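Local structure of RNA polymerase ECF-subfamily sigma factor (6DXO) at residues A9-A12 with E13-G16; G16-Y19 with D20-D24; E105-T108 with L109-Q113; Q135-A138 with V139-L142. The protein serves as an extracytoplasmic function sigma factor, directing RNA polymerase to specific promoters for aerial mycelium formation and probably kept inactive while bound by its anti-sigma factor. All coordinates share one frame; numbering follows the deposited sequence.

How the contacts relate
Contact 1 and contact 2 are successive turns of helix 12-31: they share Gly16 and their centres are 11 Å apart, and the partner chain of the RsbN-BldN complex lies against both. Contact 3 belongs to helix 101-112 and contact 4 to helix 128-144, both within sigma region 4. These two touch directly, with Arg110 NE 2.8 Å from Gln135 OE1 in a probable hydrogen bond and Val107 CG1 3.5 Å from Ala138 CB. Contacts 2 and 3 do not meet, their nearest atoms being about 10 Å apart, yet both pack on the partner chain. Contact 4 lies about 29 Å from contact 2, centre to centre, and no other protein chain of the complex touches it.

Contact 1. Residues A9-A12 with E13-G16; sequences AGEA and EAFG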
loop_
_atom_site.group_PDB
_atom_site.type_symbol
_atom_site.label_atom_id
_atom_site.label_comp_id
_atom_site.label_asym_id
_atom_site.label_seq_id
_atom_site.Cartn_x
_atom_site.Cartn_y
_atom_site.Cartn_z
ATOM N N ALA A 9 18.368 6.504 -3.819
ATOM C CA ALA A 9 18.957 7.850 -3.849
ATOM C C ALA A 9 18.228 8.800 -2.895
ATOM O O ALA A 9 18.436 10.011 -2.927
ATOM C CB ALA A 9 18.916 8.417 -5.249
ATOM N N GLY A 10 17.360 8.253 -2.054
ATOM C CA GLY A 10 16.676 9.072 -1.074
ATOM C C GLY A 10 15.659 10.046 -1.647
ATOM O O GLY A 10 15.185 10.925 -0.934
ATOM N N GLU A 11 15.337 9.910 -2.932
ATOM C CA GLU A 11 14.161 10.585 -3.478
ATOM C C GLU A 11 12.958 9.939 -2.827
ATOM O O GLU A 11 12.568 8.828 -3.198
ATOM C CB GLU A 11 14.076 10.425 -4.996
ATOM C CG GLU A 11 12.751 10.913 -5.575
ATOM C CD GLU A 11 12.917 11.692 -6.862
ATOM O OE1 GLU A 11 13.950 11.515 -7.541
ATOM O OE2 GLU A 11 12.015 12.490 -7.192
ATOM N N ALA A 12 12.392 10.632 -1.843
ATOM C CA ALA A 12 11.333 10.079 -1.016
ATOM C C ALA A 12 10.100 9.741 -1.841
ATOM O O ALA A 12 9.445 8.740 -1.581
ATOM C CB ALA A 12 10.974 11.041 0.111
ATOM N N GLU A 13 9.791 10.578 -2.829
ATOM C CA GLU A 13 8.611 10.374 -3.666
ATOM C C GLU A 13 8.716 9.114 -4.530
ATOM O O GLU A 13 7.703 8.498 -4.859
ATOM C CB GLU A 13 8.334 11.606 -4.535
ATOM C CG GLU A 13 7.293 11.371 -5.624
ATOM C CD GLU A 13 5.900 11.079 -5.071
ATOM O OE1 GLU A 13 5.644 11.381 -3.886
ATOM O OE2 GLU A 13 5.064 10.542 -5.825
ATOM N N ALA A 14 9.937 8.726 -4.894
ATOM C CA ALA A 14 10.125 7.483 -5.616
ATOM C C ALA A 14 9.656 6.311 -4.758
ATOM O O ALA A 14 9.032 5.384 -5.271
ATOM C CB ALA A 14 11.601 7.286 -6.055
ATOM N N PHE A 15 9.922 6.359 -3.455
ATOM C CA PHE A 15 9.449 5.272 -2.591
ATOM C C PHE A 15 7.919 5.344 -2.468
ATOM O O PHE A 15 7.237 4.338 -2.392
ATOM C CB PHE A 15 10.087 5.303 -1.201
ATOM C CG PHE A 15 9.898 4.022 -0.444
ATOM C CD1 PHE A 15 10.801 2.979 -0.588
ATOM C CD2 PHE A 15 8.792 3.839 0.382
ATOM C CE1 PHE A 15 10.620 1.776 0.105
ATOM C CE2 PHE A 15 8.599 2.634 1.067
ATOM C CZ PHE A 15 9.506 1.611 0.917
ATOM N N GLY A 16 7.379 6.548 -2.480
ATOM C CA GLY A 16 5.922 6.683 -2.516
ATOM C C GLY A 16 5.328 5.996 -3.734
ATOM O O GLY A 16 4.290 5.314 -3.660
#
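Glu11 meets Ala14 twice where helix 12-31 begins. The Glu11 carbonyl O accepts a weak bond from Ala14 N at 3.1 Å, bent to 129°, while the side-chain CG of Glu11 lies 3.8 Å from the Ala14 methyl carbon CB. Holding CG anti to the backbone N (chi1 170°) places that carbon beside Ala14. One residue on, the carbonyl of Ala12 faces two amides. Gly16 N approaches Ala12 O in the carbonyl plane at 3.1 Å with a fairly straight N-H (155°), giving the first regular helical bond here; Phe15 N, equally far from Ala12 O, contributes a weak bond only.

Behind these contacts, Gly10 takes a positive phi as the chain enters the helix, and Glu11 occupies the N-cap position. The carboxylate of Glu11 has a long, weak ion pair with Arg6. The partner chain packs here too: its Glu75 lies on Ala12, its Leu70 on Phe15, and its Arg67 forms a salt bridge with Glu13. Two acidic residues thus sit at the amino end of the helix, where they probably interact favourably with the helix dipole, and through Glu13 that negative charge also serves the interface between the two proteins.

Contact 2. Residues G16-Y19 with D20-D24; sequences GRLY and DQYSD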
loop_
_atom_site.group_PDB
_atom_site.type_symbol
_atom_site.label_atom_id
_atom_site.label_comp_id
_atom_site.label_asym_id
_atom_site.label_seq_id
_atom_site.Cartn_x
_atom_site.Cartn_y
_atom_site.Cartn_z
ATOM N N GLY A 16 7.379 6.548 -2.480
ATOM C CA GLY A 16 5.922 6.683 -2.516
ATOM C C GLY A 16 5.328 5.996 -3.734
ATOM O O GLY A 16 4.290 5.314 -3.660
ATOM N N ARG A 17 5.980 6.176 -4.873
ATOM C CA ARG A 17 5.573 5.520 -6.103
ATOM C C ARG A 17 5.695 3.989 -6.015
ATOM O O ARG A 17 4.899 3.260 -6.616
ATOM C CB ARG A 17 6.430 6.019 -7.266
ATOM C CG ARG A 17 6.382 7.525 -7.460
ATOM C CD ARG A 17 5.459 7.891 -8.605
ATOM N NE ARG A 17 4.156 7.259 -8.466
ATOM C CZ ARG A 17 3.555 6.566 -9.424
ATOM N NH1 ARG A 17 4.138 6.416 -10.605
ATOM N NH2 ARG A 17 2.365 6.024 -9.204
ATOM N N LEU A 18 6.701 3.497 -5.303
ATOM C CA LEU A 18 6.816 2.048 -5.129
ATOM C C LEU A 18 5.591 1.554 -4.345
ATOM O O LEU A 18 5.001 0.532 -4.688
ATOM C CB LEU A 18 8.125 1.647 -4.435
ATOM C CG LEU A 18 9.392 1.784 -5.300
ATOM C CD1 LEU A 18 10.651 1.497 -4.486
ATOM C CD2 LEU A 18 9.296 0.889 -6.519
ATOM N N TYR A 19 5.215 2.283 -3.304
ATOM C CA TYR A 19 3.977 1.986 -2.583
ATOM C C TYR A 19 2.761 1.980 -3.505
ATOM O O TYR A 19 1.965 1.040 -3.494
ATOM C CB TYR A 19 3.780 2.940 -1.406
ATOM C CG TYR A 19 2.479 2.681 -0.666
ATOM C CD1 TYR A 19 2.412 1.716 0.332
ATOM C CD2 TYR A 19 1.326 3.378 -0.995
ATOM C CE1 TYR A 19 1.215 1.453 1.006
ATOM C CE2 TYR A 19 0.124 3.130 -0.328
ATOM C CZ TYR A 19 0.080 2.176 0.673
ATOM O OH TYR A 19 -1.107 1.928 1.323
ATOM N N ASP A 20 2.608 3.022 -4.323
ATOM C CA ASP A 20 1.535 3.016 -5.312
ATOM C C ASP A 20 1.494 1.748 -6.167
ATOM O O ASP A 20 0.432 1.166 -6.391
ATOM C CB ASP A 20 1.661 4.218 -6.250
ATOM C CG ASP A 20 1.574 5.535 -5.537
ATOM O OD1 ASP A 20 1.022 5.612 -4.416
ATOM O OD2 ASP A 20 2.059 6.532 -6.135
ATOM N N GLN A 21 2.653 1.301 -6.634
ATOM C CA GLN A 21 2.731 0.205 -7.583
ATOM C C GLN A 21 2.450 -1.163 -6.924
ATOM O O GLN A 21 1.820 -2.033 -7.523
ATOM C CB GLN A 21 4.139 0.185 -8.203
ATOM C CG GLN A 21 4.459 -0.992 -9.112
ATOM C CD GLN A 21 5.813 -0.828 -9.805
ATOM O OE1 GLN A 21 6.458 0.217 -9.699
ATOM N NE2 GLN A 21 6.245 -1.867 -10.516
ATOM N N TYR A 22 2.909 -1.324 -5.693
ATOM C CA TYR A 22 2.939 -2.653 -5.064
ATOM C C TYR A 22 1.993 -2.841 -3.881
ATOM O O TYR A 22 1.820 -3.978 -3.408
ATOM C CB TYR A 22 4.359 -2.979 -4.588
ATOM C CG TYR A 22 5.328 -3.234 -5.696
ATOM C CD1 TYR A 22 6.265 -2.272 -6.047
ATOM C CD2 TYR A 22 5.326 -4.445 -6.388
ATOM C CE1 TYR A 22 7.197 -2.507 -7.069
ATOM C CE2 TYR A 22 6.272 -4.689 -7.420
ATOM C CZ TYR A 22 7.186 -3.708 -7.750
ATOM O OH TYR A 22 8.118 -3.929 -8.753
ATOM N N SER A 23 1.400 -1.765 -3.372
ATOM C CA SER A 23 0.662 -1.903 -2.108
ATOM C C SER A 23 -0.512 -2.864 -2.190
ATOM O O SER A 23 -0.727 -3.649 -1.257
ATOM C CB SER A 23 0.213 -0.549 -1.542
ATOM O OG SER A 23 -0.642 0.100 -2.452
ATOM N N ASP A 24 -1.258 -2.839 -3.295
ATOM C CA ASP A 24 -2.460 -3.687 -3.382
ATOM C C ASP A 24 -2.080 -5.165 -3.451
ATOM O O ASP A 24 -2.762 -6.031 -2.899
ATOM C CB ASP A 24 -3.321 -3.318 -4.591
ATOM C CG ASP A 24 -4.086 -2.007 -4.398
ATOM O OD1 ASP A 24 -4.445 -1.664 -3.247
ATOM O OD2 ASP A 24 -4.352 -1.332 -5.410
#
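Asp20 is gripped by Arg17, one turn earlier, through a single oxygen. OD2 of Asp20 receives NE of Arg17 at 3.2 Å on its anti lone pair, and NH2 of Arg17 at 3.1 Å, so the guanidinium comes side-on while its plane stands 47° from the carboxylate. Bends at chi2 and chi3 turn the arginine forward along the helix, toward Asp20. The other oxygen, OD1, forms a salt bridge with Arg67 of the partner chain, so one carboxylate links a helix turn to the interface.

Gln21 follows with an amide bond to Arg17 O, its CB resting near the same carbonyl; Leu3 packs against both side chains. This is the first long helix of sigma region 2, and i to i+3 and i+4 spacing sets the main side-chain pairings along it. Tyr22 donates its N to Leu18 O at 3.0 Å, and its ring edge also passes that carbonyl, with CD1 3.4 Å from Leu18 O. Farther out, CE1 of Tyr22 lies 4.0 Å from CD2 of Leu18, the two side chains pointing the same way, and Phe65 meets the tyrosine edge-to-face.

Ser23 places CB over one face of the Tyr19 ring, 3.5 Å from its centroid, in a CH-pi contact. Its chi1 of 61° swings OG back to Tyr19 O for a weak bond that supplements the one from Ser23 N. Tyr19 OH bonds Gln66 of the partner chain, and Phe48 meets its ring edge-to-face. Asp24 ends the segment in a salt bridge to Lys63 of the partner chain.

Contact 3. Residues E105-T108 with L109-Q113; sequences ECVT and LRFLQ
Leu109, Arg110 and Phe111 send their amides back to the carbonyls of Glu105, Cys106 and Val107 in ordinary helical bonds, but the last turn widens to a pi-type one, in which Gln113 N reaches Thr108 O at 2.8 Å and Leu112 N makes a weak bond to Thr108 O and a longer weak one to Val107 O.

Along one flank, Leu109 lies beside Glu105 and points the same way, its CD1 3.6 Å from CG of the glutamate, so that the aliphatic part of the acid, extended from CG, does the packing. Met124 of helix 117-124 touches both. Arg110 keeps its CB and CG each 3.3 Å from Cys106 O before bending away, its NH1 bonding Leu115 O. Helix 101-112 packs on the helix-turn-helix of sigma region 4, formed by helices 117-124 and 128-144: besides the Met124 contacts, Cys106 lies on Leu134 and Val107 on Ala138 of helix 128-144.

Phe111 brings CD1 of its ring to 4.1 Å from Val107 CB. On the ring's own face sits Arg110 CB, 3.8 Å above the plane and over the centre. Where the helix ends, CD1 of Leu112 rests 4.2 Å from CG2 of Thr108. The threonine sets CG2 anti to its N, leaving OG1 (chi1 -59°) to turn back and bond Gln104 O. Glu61 of the partner chain packs on Thr108 and Leu109, and its Val65 on Leu112.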
loop_
_atom_site.group_PDB
_atom_site.type_symbol
_atom_site.label_atom_id
_atom_site.label_comp_id
_atom_site.label_asym_id
_atom_site.label_seq_id
_atom_site.Cartn_x
_atom_site.Cartn_y
_atom_site.Cartn_z
ATOM N N GLU A 105 -10.686 9.090 9.046
ATOM C CA GLU A 105 -11.075 9.516 7.713
ATOM C C GLU A 105 -11.231 11.033 7.618
ATOM O O GLU A 105 -10.860 11.634 6.610
ATOM C CB GLU A 105 -12.383 8.848 7.297
ATOM C CG GLU A 105 -12.851 9.259 5.917
ATOM C CD GLU A 105 -13.993 8.405 5.418
ATOM O OE1 GLU A 105 -14.582 7.668 6.243
ATOM O OE2 GLU A 105 -14.295 8.466 4.205
ATOM N N CYS A 106 -11.793 11.650 8.658
ATOM C CA CYS A 106 -11.985 13.099 8.640
ATOM C C CYS A 106 -10.642 13.832 8.545
ATOM O O CYS A 106 -10.447 14.680 7.676
ATOM C CB CYS A 106 -12.775 13.574 9.867
ATOM S SG CYS A 106 -13.320 15.306 9.775
ATOM N N VAL A 107 -9.706 13.500 9.428
ATOM C CA VAL A 107 -8.399 14.163 9.395
ATOM C C VAL A 107 -7.634 13.874 8.097
ATOM O O VAL A 107 -6.923 14.730 7.588
ATOM C CB VAL A 107 -7.505 13.815 10.618
ATOM C CG1 VAL A 107 -8.150 14.279 11.916
ATOM C CG2 VAL A 107 -7.177 12.336 10.657
ATOM N N THR A 108 -7.781 12.668 7.566
ATOM C CA THR A 108 -7.083 12.297 6.332
ATOM C C THR A 108 -7.608 13.113 5.151
ATOM O O THR A 108 -6.848 13.746 4.426
ATOM C CB THR A 108 -7.247 10.809 6.047
ATOM O OG1 THR A 108 -6.717 10.067 7.158
ATOM C CG2 THR A 108 -6.485 10.417 4.777
ATOM N N LEU A 109 -8.921 13.132 4.987
ATOM C CA LEU A 109 -9.517 13.932 3.919
ATOM C C LEU A 109 -9.235 15.429 4.073
ATOM O O LEU A 109 -8.867 16.086 3.106
ATOM C CB LEU A 109 -11.020 13.687 3.854
ATOM C CG LEU A 109 -11.534 12.311 3.419
ATOM C CD1 LEU A 109 -12.997 12.198 3.815
ATOM C CD2 LEU A 109 -11.364 12.103 1.935
ATOM N N ARG A 110 -9.427 15.968 5.278
ATOM C CA ARG A 110 -9.273 17.419 5.489
ATOM C C ARG A 110 -7.829 17.901 5.384
ATOM O O ARG A 110 -7.546 18.936 4.763
ATOM C CB ARG A 110 -9.829 17.840 6.856
ATOM C CG ARG A 110 -11.337 17.780 6.971
ATOM C CD ARG A 110 -12.007 19.014 6.365
ATOM N NE ARG A 110 -11.748 20.205 7.167
ATOM C CZ ARG A 110 -11.086 21.276 6.745
ATOM N NH1 ARG A 110 -10.609 21.335 5.508
ATOM N NH2 ARG A 110 -10.904 22.299 7.565
ATOM N N PHE A 111 -6.914 17.163 6.001
ATOM C CA PHE A 111 -5.576 17.703 6.194
ATOM C C PHE A 111 -4.516 17.000 5.357
ATOM O O PHE A 111 -3.597 17.641 4.865
ATOM C CB PHE A 111 -5.224 17.715 7.680
ATOM C CG PHE A 111 -6.249 18.424 8.525
ATOM C CD1 PHE A 111 -6.915 17.755 9.544
ATOM C CD2 PHE A 111 -6.581 19.747 8.265
ATOM C CE1 PHE A 111 -7.875 18.403 10.314
ATOM C CE2 PHE A 111 -7.545 20.400 9.032
ATOM C CZ PHE A 111 -8.189 19.727 10.055
ATOM N N LEU A 112 -4.663 15.696 5.166
ATOM C CA LEU A 112 -3.734 14.973 4.293
ATOM C C LEU A 112 -4.098 15.105 2.809
ATOM O O LEU A 112 -3.224 15.100 1.954
ATOM C CB LEU A 112 -3.623 13.506 4.710
ATOM C CG LEU A 112 -2.995 13.292 6.091
ATOM C CD1 LEU A 112 -2.945 11.815 6.445
ATOM C CD2 LEU A 112 -1.596 13.905 6.157
ATOM N N GLN A 113 -5.387 15.250 2.501
ATOM C CA GLN A 113 -5.803 15.399 1.110
ATOM C C GLN A 113 -6.119 16.861 0.773
ATOM O O GLN A 113 -6.227 17.238 -0.394
ATOM C CB GLN A 113 -7.039 14.541 0.856
ATOM C CG GLN A 113 -6.748 13.060 0.946
ATOM C CD GLN A 113 -6.367 12.486 -0.374
ATOM O OE1 GLN A 113 -5.281 12.750 -0.891
ATOM N NE2 GLN A 113 -7.265 11.693 -0.944
#

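Contact 4. Residues Q135-A138 with V139-L142; sequences QYRA and VRTL
Tyr136 and Arg140 make a surface contact one turn apart on helix 128-144, the C-terminal helix of sigma region 4. The arginine's NH2 comes to 3.2 Å from CE2 of the ring, approaching it obliquely, while the guanidinium presents its edge with the two planes nearly perpendicular, 83° apart. An unusual chi1 of 107° together with bends at chi2 and chi3 folds Arg140 back over the helix, so that CA of Arg137 lies over one face of the Arg140 guanidinium, 4.3 Å from its plane and near its centre. The aliphatic CG of Arg137 borders the same group, 3.8 Å from Arg140 NH2.

Farther round, the carbonyl O of Arg137 takes two bonds from Thr141, from its N at 3.1 Å and from its OG1 at 3.0 Å, which arrive from opposite faces of the carbonyl plane. OG1 also has a weak bond to Gln103. CG2 of Val139 lies 3.2 Å from Gln135 O. Ala138 is buried against helix 101-112, while Tyr136, Arg137 and Arg140 are exposed. Helix 128-144 follows helix 117-124 as the second helix of the helix-turn-helix of sigma region 4, the one that typically reads promoter DNA.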
loop_
_atom_site.group_PDB
_atom_site.type_symbol
_atom_site.label_atom_id
_atom_site.label_comp_id
_atom_site.label_asym_id
_atom_site.label_seq_id
_atom_site.Cartn_x
_atom_site.Cartn_y
_atom_site.Cartn_z
ATOM N N GLN A 135 -14.018 17.071 13.050
ATOM C CA GLN A 135 -12.625 17.452 12.913
ATOM C C GLN A 135 -12.098 18.001 14.227
ATOM O O GLN A 135 -10.917 17.866 14.535
ATOM C CB GLN A 135 -12.441 18.475 11.793
ATOM C CG GLN A 135 -12.954 19.873 12.112
ATOM C CD GLN A 135 -12.777 20.805 10.941
ATOM O OE1 GLN A 135 -12.256 20.409 9.896
ATOM N NE2 GLN A 135 -13.198 22.052 11.103
ATOM N N TYR A 136 -12.984 18.617 15.009
ATOM C CA TYR A 136 -12.582 19.117 16.310
ATOM C C TYR A 136 -12.272 17.959 17.255
ATOM O O TYR A 136 -11.240 17.955 17.929
ATOM C CB TYR A 136 -13.645 20.055 16.906
ATOM C CG TYR A 136 -13.333 20.428 18.334
ATOM C CD1 TYR A 136 -12.245 21.238 18.636
ATOM C CD2 TYR A 136 -14.107 19.946 19.384
ATOM C CE1 TYR A 136 -11.939 21.568 19.938
ATOM C CE2 TYR A 136 -13.807 20.275 20.696
ATOM C CZ TYR A 136 -12.725 21.086 20.965
ATOM O OH TYR A 136 -12.417 21.416 22.263
ATOM N N ARG A 137 -13.158 16.970 17.292
ATOM C CA ARG A 137 -12.992 15.835 18.190
ATOM C C ARG A 137 -11.789 15.004 17.773
ATOM O O ARG A 137 -11.118 14.401 18.608
ATOM C CB ARG A 137 -14.256 14.968 18.210
ATOM C CG ARG A 137 -15.451 15.628 18.889
ATOM C CD ARG A 137 -16.728 14.820 18.696
ATOM N NE ARG A 137 -17.857 15.382 19.440
ATOM C CZ ARG A 137 -19.124 15.007 19.278
ATOM N NH1 ARG A 137 -19.440 14.073 18.390
ATOM N NH2 ARG A 137 -20.081 15.574 20.000
ATOM N N ALA A 138 -11.512 14.991 16.474
ATOM C CA ALA A 138 -10.405 14.201 15.942
ATOM C C ALA A 138 -9.053 14.790 16.320
ATOM O O ALA A 138 -8.154 14.066 16.763
ATOM C CB ALA A 138 -10.530 14.047 14.427
ATOM N N VAL A 139 -8.902 16.097 16.145
ATOM C CA VAL A 139 -7.642 16.749 16.474
ATOM C C VAL A 139 -7.422 16.796 17.990
ATOM O O VAL A 139 -6.285 16.751 18.462
ATOM C CB VAL A 139 -7.553 18.167 15.877
ATOM C CG1 VAL A 139 -6.206 18.787 16.197
ATOM C CG2 VAL A 139 -7.774 18.125 14.366
ATOM N N ARG A 140 -8.513 16.882 18.750
ATOM C CA ARG A 140 -8.412 16.879 20.207
ATOM C C ARG A 140 -7.898 15.529 20.701
ATOM O O ARG A 140 -7.100 15.462 21.641
ATOM C CB ARG A 140 -9.754 17.240 20.868
ATOM C CG ARG A 140 -10.463 16.067 21.517
ATOM C CD ARG A 140 -11.219 16.487 22.774
ATOM N NE ARG A 140 -12.413 17.272 22.479
ATOM C CZ ARG A 140 -13.631 16.757 22.336
ATOM N NH1 ARG A 140 -13.821 15.451 22.460
ATOM N NH2 ARG A 140 -14.660 17.548 22.068
ATOM N N THR A 141 -8.330 14.459 20.039
ATOM C CA THR A 141 -7.867 13.114 20.370
ATOM C C THR A 141 -6.392 12.908 20.032
ATOM O O THR A 141 -5.671 12.231 20.768
ATOM C CB THR A 141 -8.696 12.043 19.666
ATOM O OG1 THR A 141 -10.047 12.104 20.132
ATOM C CG2 THR A 141 -8.125 10.653 19.946
ATOM N N LEU A 142 -5.941 13.482 18.922
ATOM C CA LEU A 142 -4.520 13.445 18.594
ATOM C C LEU A 142 -3.735 14.175 19.672
ATOM O O LEU A 142 -2.610 13.797 20.005
ATOM C CB LEU A 142 -4.244 14.102 17.241
ATOM C CG LEU A 142 -4.624 13.357 15.965
ATOM C CD1 LEU A 142 -4.313 14.234 14.766
ATOM C CD2 LEU A 142 -3.881 12.036 15.862
#